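Xyloglucan-specific endo-beta-1,4-glucanase (Uncultured bacterium, PDB 4W88) hydrolyses the beta-1,4-glucan backbone of xyloglucan from within the chain, as a glycoside hydrolase family 5 enzyme with a beta/alpha barrel. Local coordinates at residues 146-151 with 269-274; 153-158 with 196-201. The protein carries 1 engineered substitution. All blocks are in the same frame, centred on the assembly; numbering follows the deposited sequence.

Contact 1. Residues 146-151 with 269-274. With BGC (beta-D-glucopyranose), chain C; TRS (2-amino-2-hydroxymethyl-propane-1,3-diol), chain E.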
ATOM      1  N   GLY A 146       5.023  -1.694   6.876  1.00 15.00           N
ATOM      2  CA  GLY A 146       6.459  -1.513   7.076  1.00 16.04           C
ATOM      3  C   GLY A 146       7.276  -1.190   5.818  1.00 15.14           C
ATOM      4  O   GLY A 146       8.157  -0.323   5.861  1.00 15.73           O
HETATM    5  N   MSE A 147       6.899  -1.852   4.710  1.00 15.67           N
HETATM    6  CA  MSE A 147       7.634  -1.784   3.446  1.00 16.12           C
HETATM    7  C   MSE A 147       6.642  -1.824   2.312  1.00 16.33           C
HETATM    8  O   MSE A 147       5.506  -2.318   2.457  1.00 16.10           O
HETATM    9  CB  MSE A 147       8.625  -2.975   3.272  1.00 15.78           C
HETATM   10  CG  MSE A 147       9.596  -3.047   4.438  1.00 15.70           C
HETATM   11 SE   MSE A 147      10.831  -4.576   4.179  1.00 18.58          SE
HETATM   12  CE  MSE A 147       9.700  -6.000   4.874  1.00 19.20           C
ATOM     13  N   ASN A 148       7.124  -1.371   1.149  1.00 14.96           N
ATOM     14  CA  ASN A 148       6.352  -1.420  -0.108  1.00 15.26           C
ATOM     15  C   ASN A 148       7.151  -2.146  -1.163  1.00 15.28           C
ATOM     16  O   ASN A 148       8.266  -1.716  -1.524  1.00 17.02           O
ATOM     17  CB  ASN A 148       6.055  -0.035  -0.625  1.00 14.68           C
ATOM     18  CG  ASN A 148       5.178  -0.064  -1.858  1.00 14.35           C
ATOM     19  OD1 ASN A 148       4.011  -0.467  -1.763  1.00 15.11           O
ATOM     20  ND2 ASN A 148       5.783   0.208  -3.018  1.00 16.70           N
ATOM     21  N   GLU A 149       6.631  -3.287  -1.595  1.00 15.49           N
ATOM     22  CA  GLU A 149       7.251  -4.078  -2.634  1.00 16.70           C
ATOM     23  C   GLU A 149       8.744  -4.341  -2.455  1.00 16.64           C
ATOM     24  O   GLU A 149       9.517  -4.128  -3.370  1.00 17.35           O
ATOM     25  CB  GLU A 149       6.917  -3.525  -3.986  1.00 15.77           C
ATOM     26  CG  GLU A 149       5.427  -3.466  -4.259  1.00 16.63           C
ATOM     27  CD  GLU A 149       5.002  -2.968  -5.635  1.00 20.94           C
ATOM     28  OE1 GLU A 149       5.816  -2.360  -6.381  1.00 25.85           O
ATOM     29  OE2 GLU A 149       3.767  -3.152  -5.962  1.00 21.23           O
ATOM     30  N   PRO A 150       9.151  -4.695  -1.239  1.00 15.63           N
ATOM     31  CA  PRO A 150      10.592  -4.873  -0.996  1.00 17.46           C
ATOM     32  C   PRO A 150      11.169  -5.952  -1.918  1.00 17.24           C
ATOM     33  O   PRO A 150      10.564  -7.022  -2.050  1.00 17.03           O
ATOM     34  CB  PRO A 150      10.646  -5.279   0.465  1.00 18.01           C
ATOM     35  CG  PRO A 150       9.296  -5.962   0.747  1.00 18.49           C
ATOM     36  CD  PRO A 150       8.345  -5.070  -0.054  1.00 16.43           C
ATOM     37  N   ARG A 151      12.303  -5.680  -2.543  1.00 20.95           N
ATOM     38  CA  ARG A 151      12.817  -6.546  -3.586  1.00 17.92           C
ATOM     39  C   ARG A 151      14.221  -6.098  -3.983  1.00 21.67           C
ATOM     40  O   ARG A 151      14.714  -5.089  -3.454  1.00 19.24           O
ATOM     41  CB  ARG A 151      11.889  -6.534  -4.837  1.00 17.00           C
ATOM     42  CG  ARG A 151      11.806  -5.154  -5.495  1.00 16.94           C
ATOM     43  CD  ARG A 151      10.616  -4.941  -6.447  1.00 19.30           C
ATOM     44  NE  ARG A 151      10.742  -3.677  -7.172  1.00 19.72           N
ATOM     45  CZ  ARG A 151      10.457  -2.463  -6.719  1.00 19.25           C
ATOM     46  NH1 ARG A 151      10.031  -2.267  -5.510  1.00 19.68           N
ATOM     47  NH2 ARG A 151      10.591  -1.406  -7.499  1.00 23.13           N
ATOM     48  N   ILE A 269      -5.409  -5.806   0.661  1.00 16.44           N
ATOM     49  CA  ILE A 269      -4.856  -5.456  -0.657  1.00 15.96           C
ATOM     50  C   ILE A 269      -4.522  -3.949  -0.682  1.00 15.18           C
ATOM     51  O   ILE A 269      -5.413  -3.132  -0.912  1.00 16.52           O
ATOM     52  CB  ILE A 269      -5.768  -5.863  -1.818  1.00 19.11           C
ATOM     53  CG1 ILE A 269      -6.177  -7.351  -1.706  1.00 20.06           C
ATOM     54  CG2 ILE A 269      -5.102  -5.511  -3.090  1.00 19.35           C
ATOM     55  CD1 ILE A 269      -5.041  -8.350  -1.718  1.00 21.86           C
ATOM     56  N   THR A 270      -3.247  -3.589  -0.471  1.00 16.14           N
ATOM     57  CA  THR A 270      -2.920  -2.219  -0.281  1.00 15.62           C
ATOM     58  C   THR A 270      -2.730  -1.440  -1.560  1.00 14.44           C
ATOM     59  O   THR A 270      -2.638  -0.198  -1.515  1.00 15.42           O
ATOM     60  CB  THR A 270      -1.755  -2.014   0.726  1.00 15.13           C
ATOM     61  OG1 THR A 270      -0.565  -2.680   0.257  1.00 16.04           O
ATOM     62  CG2 THR A 270      -2.159  -2.547   2.102  1.00 16.87           C
ATOM     63  N   GLU A 271      -2.682  -2.147  -2.699  1.00 15.54           N
ATOM     64  CA  GLU A 271      -2.763  -1.487  -4.023  1.00 14.88           C
ATOM     65  C   GLU A 271      -3.408  -2.446  -5.027  1.00 16.44           C
ATOM     66  O   GLU A 271      -3.130  -3.646  -5.057  1.00 17.78           O
ATOM     67  CB  GLU A 271      -1.396  -1.103  -4.595  1.00 15.23           C
ATOM     68  CG  GLU A 271      -0.630   0.016  -3.920  1.00 15.80           C
ATOM     69  CD  GLU A 271       0.698   0.267  -4.558  1.00 17.77           C
ATOM     70  OE1 GLU A 271       0.829   0.004  -5.805  1.00 17.41           O
ATOM     71  OE2 GLU A 271       1.602   0.816  -3.883  1.00 17.20           O
ATOM     72  N   THR A 272      -4.302  -1.861  -5.816  1.00 16.21           N
ATOM     73  CA  THR A 272      -4.836  -2.433  -7.032  1.00 17.57           C
ATOM     74  C   THR A 272      -5.453  -1.281  -7.838  1.00 16.05           C
ATOM     75  O   THR A 272      -5.453  -0.111  -7.416  1.00 17.65           O
ATOM     76  CB  THR A 272      -5.861  -3.540  -6.730  1.00 20.26           C
ATOM     77  OG1 THR A 272      -6.200  -4.256  -7.966  1.00 19.25           O
ATOM     78  CG2 THR A 272      -7.092  -2.969  -6.064  1.00 19.30           C
ATOM     79  N   GLY A 273      -5.955  -1.602  -9.027  1.00 16.83           N
ATOM     80  CA  GLY A 273      -6.531  -0.596  -9.921  1.00 19.06           C
ATOM     81  C   GLY A 273      -6.321  -1.015 -11.373  1.00 16.73           C
ATOM     82  O   GLY A 273      -5.670  -2.027 -11.640  1.00 19.94           O
ATOM     83  N   ALA A 274      -6.901  -0.263 -12.323  1.00 19.49           N
ATOM     84  CA  ALA A 274      -6.754  -0.544 -13.737  1.00 19.57           C
ATOM     85  C   ALA A 274      -6.488   0.750 -14.476  1.00 18.35           C
ATOM     86  O   ALA A 274      -7.169   1.705 -14.285  1.00 20.77           O
ATOM     87  CB  ALA A 274      -8.049  -1.173 -14.207  1.00 21.93           C
TER
HETATM   88  C2  BGC C   4       4.481  -3.310 -11.660  1.00 42.17           C
HETATM   89  C3  BGC C   4       4.332  -2.625 -10.293  1.00 37.19           C
HETATM   90  C4  BGC C   4       3.176  -3.168  -9.522  1.00 44.55           C
HETATM   91  C5  BGC C   4       3.469  -4.708  -9.741  1.00 41.69           C
HETATM   92  C6  BGC C   4       2.334  -5.343  -9.032  1.00 51.07           C
HETATM   93  C1  BGC C   4       4.849  -4.748 -11.752  1.00 33.51           C
HETATM   94  O2  BGC C   4       5.637  -2.782 -12.116  1.00 46.23           O
HETATM   95  O3  BGC C   4       4.124  -1.263 -10.574  1.00 47.55           O
HETATM   96  O4  BGC C   4       2.951  -2.363  -8.251  1.00 32.00           O
HETATM   97  O5  BGC C   4       3.740  -5.181 -11.174  1.00 34.93           O
HETATM   98  O6  BGC C   4       2.395  -6.729  -8.816  1.00 46.30           O
HETATM   99  C   TRS E 505       3.796   1.170  -7.512  1.00 22.86           C
HETATM  100  C1  TRS E 505       4.643   0.561  -6.375  1.00 30.85           C
HETATM  101  C2  TRS E 505       4.753   1.226  -8.701  1.00 30.58           C
HETATM  102  C3  TRS E 505       3.129   2.447  -6.953  1.00 25.12           C
HETATM  103  N   TRS E 505       2.691   0.241  -7.780  1.00 30.34           N
HETATM  104  O1  TRS E 505       3.888   0.292  -5.209  1.00 29.23           O
HETATM  105  O2  TRS E 505       4.045   2.164  -9.475  1.00 34.84           O
HETATM  106  O3  TRS E 505       4.162   3.399  -6.360  1.00 21.96           O
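At the active-site end of a family 5 beta/alpha barrel, N148 and E149, after strand 142-145, face E271 on strand 267-272. E149 and E271 stand at the strand ends where family 5 enzymes carry the acid/base and the nucleophile, consistent with those respective roles. The side chains of N148 and E271 cross at about a right angle, their amide and carboxylate planes 22° apart. N148 OD1 and E271 OE2, both acceptors, stand 3.5 Å apart without bonding; R59 serves both, through separate nitrogens. A Tris molecule, probably from the crystallisation liquor, bridges the two sides: N148 ND2 donates to its O1 over 2.9 Å, O1 donates to E271 OE2 (2.7 Å), and its amine N reaches E271 OE1 (2.7 Å). Glucose O4 donates to E149 OE2 over 2.6 Å; the two carboxylates are close, with E149 OE2 4.3 Å from E271 OE1. With an alanine at E149, glucose O4 and H223 ND1 would probably lose the acceptor they share, and a gap would be left facing E271. R151 NH1 donates to E149 O, in its guanidinium plane, at 2.9 Å. Around the pair, H223 of strand 218-223 packs against N148 and E271, and W304 of strand 300-305 against E271.

Contact 2. Residues 153-158 with 196-201. With GAL (beta-D-galactopyranose), chain B.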
ATOM      1  N   ALA A 153      15.591  -4.653  -7.200  1.00 21.47           N
ATOM      2  CA  ALA A 153      15.244  -4.147  -8.520  1.00 25.01           C
ATOM      3  C   ALA A 153      16.268  -4.582  -9.545  1.00 25.71           C
ATOM      4  O   ALA A 153      17.494  -4.525  -9.305  1.00 29.69           O
ATOM      5  CB  ALA A 153      15.040  -2.606  -8.533  1.00 30.98           C
ATOM      6  N   GLY A 154      15.732  -5.057 -10.672  1.00 26.84           N
ATOM      7  CA  GLY A 154      16.509  -5.538 -11.800  1.00 29.20           C
ATOM      8  C   GLY A 154      16.886  -7.003 -11.751  1.00 28.12           C
ATOM      9  O   GLY A 154      17.419  -7.496 -12.710  1.00 30.25           O
ATOM     10  N   SER A 155      16.536  -7.706 -10.675  1.00 26.23           N
ATOM     11  CA  SER A 155      16.856  -9.115 -10.566  1.00 31.94           C
ATOM     12  C   SER A 155      15.886  -9.958 -11.356  1.00 27.85           C
ATOM     13  O   SER A 155      14.778  -9.523 -11.640  1.00 25.70           O
ATOM     14  CB  SER A 155      16.862  -9.517  -9.108  1.00 27.24           C
ATOM     15  OG  SER A 155      15.565  -9.400  -8.470  1.00 24.63           O
ATOM     16  N   ALA A 156      16.324 -11.154 -11.747  1.00 27.22           N
ATOM     17  CA  ALA A 156      15.510 -12.050 -12.531  1.00 31.58           C
ATOM     18  C   ALA A 156      14.126 -12.244 -11.936  1.00 25.49           C
ATOM     19  O   ALA A 156      13.154 -12.329 -12.687  1.00 30.68           O
ATOM     20  CB  ALA A 156      16.219 -13.385 -12.716  1.00 35.88           C
ATOM     21  N   LYS A 157      14.059 -12.418 -10.619  1.00 24.36           N
ATOM     22  CA  LYS A 157      12.789 -12.741  -9.924  1.00 24.96           C
ATOM     23  C   LYS A 157      12.174 -11.561  -9.183  1.00 25.53           C
ATOM     24  O   LYS A 157      11.326 -11.750  -8.302  1.00 22.85           O
ATOM     25  CB  LYS A 157      12.962 -13.974  -9.013  1.00 30.07           C
ATOM     26  CG  LYS A 157      13.253 -15.262  -9.813  1.00 33.09           C
ATOM     27  CD  LYS A 157      13.336 -16.486  -8.936  1.00 36.47           C
ATOM     28  CE  LYS A 157      12.006 -17.261  -8.879  1.00 40.32           C
ATOM     29  NZ  LYS A 157      10.909 -16.459  -8.212  1.00 31.16           N
ATOM     30  N   GLU A 158      12.566 -10.354  -9.559  1.00 23.52           N
ATOM     31  CA  GLU A 158      12.033  -9.129  -8.973  1.00 22.30           C
ATOM     32  C   GLU A 158      10.525  -9.145  -8.821  1.00 19.42           C
ATOM     33  O   GLU A 158       9.980  -8.755  -7.783  1.00 21.04           O
ATOM     34  CB  GLU A 158      12.455  -7.949  -9.840  1.00 22.10           C
ATOM     35  CG  GLU A 158      11.972  -6.597  -9.315  1.00 19.65           C
ATOM     36  CD  GLU A 158      12.348  -5.375 -10.124  1.00 20.83           C
ATOM     37  OE1 GLU A 158      12.977  -5.512 -11.202  1.00 25.51           O
ATOM     38  OE2 GLU A 158      11.984  -4.282  -9.639  1.00 23.36           O
ATOM     39  N   CYS A 196       4.440  -7.737   4.780  1.00 18.08           N
ATOM     40  CA  CYS A 196       4.260  -8.052   3.375  1.00 18.93           C
ATOM     41  C   CYS A 196       5.112  -9.224   2.942  1.00 16.60           C
ATOM     42  O   CYS A 196       6.066  -9.620   3.625  1.00 18.45           O
ATOM     43  CB  CYS A 196       4.582  -6.820   2.492  1.00 16.75           C
ATOM     44  SG  CYS A 196       6.274  -6.263   2.537  1.00 18.41           S
ATOM     45  N   THR A 197       4.762  -9.766   1.768  1.00 17.67           N
ATOM     46  CA  THR A 197       5.603 -10.678   1.063  1.00 17.39           C
ATOM     47  C   THR A 197       6.658  -9.947   0.212  1.00 21.46           C
ATOM     48  O   THR A 197       6.578  -8.743  -0.022  1.00 19.35           O
ATOM     49  CB  THR A 197       4.750 -11.505   0.099  1.00 18.42           C
ATOM     50  OG1 THR A 197       4.018 -10.575  -0.687  1.00 18.85           O
ATOM     51  CG2 THR A 197       3.806 -12.500   0.823  1.00 23.97           C
ATOM     52  N   TYR A 198       7.624 -10.708  -0.285  1.00 21.93           N
ATOM     53  CA  TYR A 198       8.613 -10.177  -1.226  1.00 18.69           C
ATOM     54  C   TYR A 198       7.828  -9.554  -2.392  1.00 18.55           C
ATOM     55  O   TYR A 198       6.917 -10.201  -2.955  1.00 18.32           O
ATOM     56  CB  TYR A 198       9.476 -11.302  -1.789  1.00 18.11           C
ATOM     57  CG  TYR A 198      10.550 -10.808  -2.712  1.00 18.27           C
ATOM     58  CD1 TYR A 198      10.310 -10.524  -4.090  1.00 20.91           C
ATOM     59  CD2 TYR A 198      11.849 -10.604  -2.251  1.00 20.37           C
ATOM     60  CE1 TYR A 198      11.355 -10.045  -4.888  1.00 19.93           C
ATOM     61  CE2 TYR A 198      12.886 -10.187  -3.080  1.00 23.11           C
ATOM     62  CZ  TYR A 198      12.656  -9.926  -4.385  1.00 22.04           C
ATOM     63  OH  TYR A 198      13.693  -9.499  -5.171  1.00 20.89           O
ATOM     64  N   GLY A 199       8.135  -8.302  -2.740  1.00 19.50           N
ATOM     65  CA  GLY A 199       7.432  -7.624  -3.829  1.00 20.11           C
ATOM     66  C   GLY A 199       5.939  -7.393  -3.672  1.00 17.23           C
ATOM     67  O   GLY A 199       5.281  -7.058  -4.675  1.00 18.14           O
ATOM     68  N   HIS A 200       5.385  -7.609  -2.469  1.00 19.36           N
ATOM     69  CA  HIS A 200       3.958  -7.737  -2.280  1.00 19.54           C
ATOM     70  C   HIS A 200       3.313  -8.779  -3.234  1.00 17.63           C
ATOM     71  O   HIS A 200       2.117  -8.690  -3.559  1.00 18.83           O
ATOM     72  CB  HIS A 200       3.302  -6.379  -2.438  1.00 15.82           C
ATOM     73  CG  HIS A 200       3.270  -5.514  -1.205  1.00 16.63           C
ATOM     74  ND1 HIS A 200       4.389  -4.921  -0.663  1.00 19.81           N
ATOM     75  CD2 HIS A 200       2.238  -5.168  -0.397  1.00 16.00           C
ATOM     76  CE1 HIS A 200       4.048  -4.216   0.401  1.00 19.08           C
ATOM     77  NE2 HIS A 200       2.751  -4.366   0.591  1.00 18.05           N
ATOM     78  N   ASN A 201       4.109  -9.762  -3.656  1.00 18.60           N
ATOM     79  CA  ASN A 201       3.713 -10.859  -4.561  1.00 17.87           C
ATOM     80  C   ASN A 201       2.865 -11.896  -3.818  1.00 19.83           C
ATOM     81  O   ASN A 201       3.078 -12.147  -2.637  1.00 20.61           O
ATOM     82  CB  ASN A 201       4.974 -11.486  -5.190  1.00 20.56           C
ATOM     83  CG  ASN A 201       4.663 -12.650  -6.100  1.00 22.26           C
ATOM     84  OD1 ASN A 201       4.542 -13.804  -5.646  1.00 23.58           O
ATOM     85  ND2 ASN A 201       4.521 -12.374  -7.382  1.00 27.72           N
TER
HETATM   86  C1  GAL B   3      11.268  -2.834 -14.330  0.80 40.51           C
HETATM   87  C2  GAL B   3      12.436  -3.680 -13.738  0.80 35.68           C
HETATM   88  C3  GAL B   3      13.558  -3.421 -14.763  0.80 42.59           C
HETATM   89  C4  GAL B   3      13.153  -3.934 -16.153  0.80 36.32           C
HETATM   90  C5  GAL B   3      12.016  -3.013 -16.571  0.80 38.63           C
HETATM   91  C6  GAL B   3      11.628  -3.156 -18.018  0.80 29.61           C
HETATM   92  O2  GAL B   3      13.031  -3.325 -12.498  0.80 29.78           O
HETATM   93  O3  GAL B   3      14.804  -3.907 -14.327  0.80 49.93           O
HETATM   94  O4  GAL B   3      12.756  -5.298 -16.103  0.80 42.95           O
HETATM   95  O5  GAL B   3      10.948  -3.268 -15.664  0.80 41.09           O
HETATM   96  O6  GAL B   3      10.897  -2.034 -18.378  0.80 31.91           O
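Y198 turns its ring toward the backbone carbonyls of K157 and E158, while the E158 side chain heads the other way, to the sugar. With CG anti to the backbone N (chi1 -177°), Y198 reaches across to the 153-158 loop. Its CE1 lies 3.5 Å from E158 O, which sits at the ring edge near the ring plane, a setting in which a C-H meets a carbonyl oxygen. K157 O approaches the same CE1 obliquely at 3.8 Å. At the end of the ring, Y198 OH passes S155 OG at 3.8 Å without bonding to it; the phenol is instead hydrogen-bonded to E166 and to the backbone N of M152, and the serine to the carbonyl of M152. The two bonds of the phenol hold the far end of the ring against the loop. Where the backbones come nearest, a CB on G199 would point toward E158 O and come close to it, and the positive phi of G199 (62°) suits glycine. The loop itself folds as a type I turn closed by E158 N to S155 O at 3.1 Å. From the last position of the turn, the extended E158 side chain presents OE1 to two donors. Galactose O2 donates to E158 OE1 over 2.5 Å, and G154 N reaches the same oxygen at 2.8 Å from well above the carboxylate plane, 70° out of it, so the loop's own backbone helps to position the carboxylate. Such loops following barrel strands are where family 5 enzymes build their substrate clefts; here 153-158, backed by 196-201, supplies G154 and E158 to the oligosaccharide's galactose.

Comparing the two shows how a barrel enzyme divides its labour. Contact 1 lies deep, its centre about 4 Å from the chain centre, and its sides, at strands 142-145 and 267-272, meet mainly through a bound Tris among buried carboxylates and an amide. Contact 2, its centre about 15 Å from that of the chain and only partly buried, joins loops after strands 142-145 and 193-196 by ring-to-backbone packing. Both draw on the long loop after strand 142-145, and they touch directly: R151 NE forms a salt bridge with E158 OE2 at 2.8 Å, P150 O probably accepts from G199 N, and H200 ND1 bonds to E149 N. The glucose-binding and galactose-binding glutamates are thereby tied into one framework.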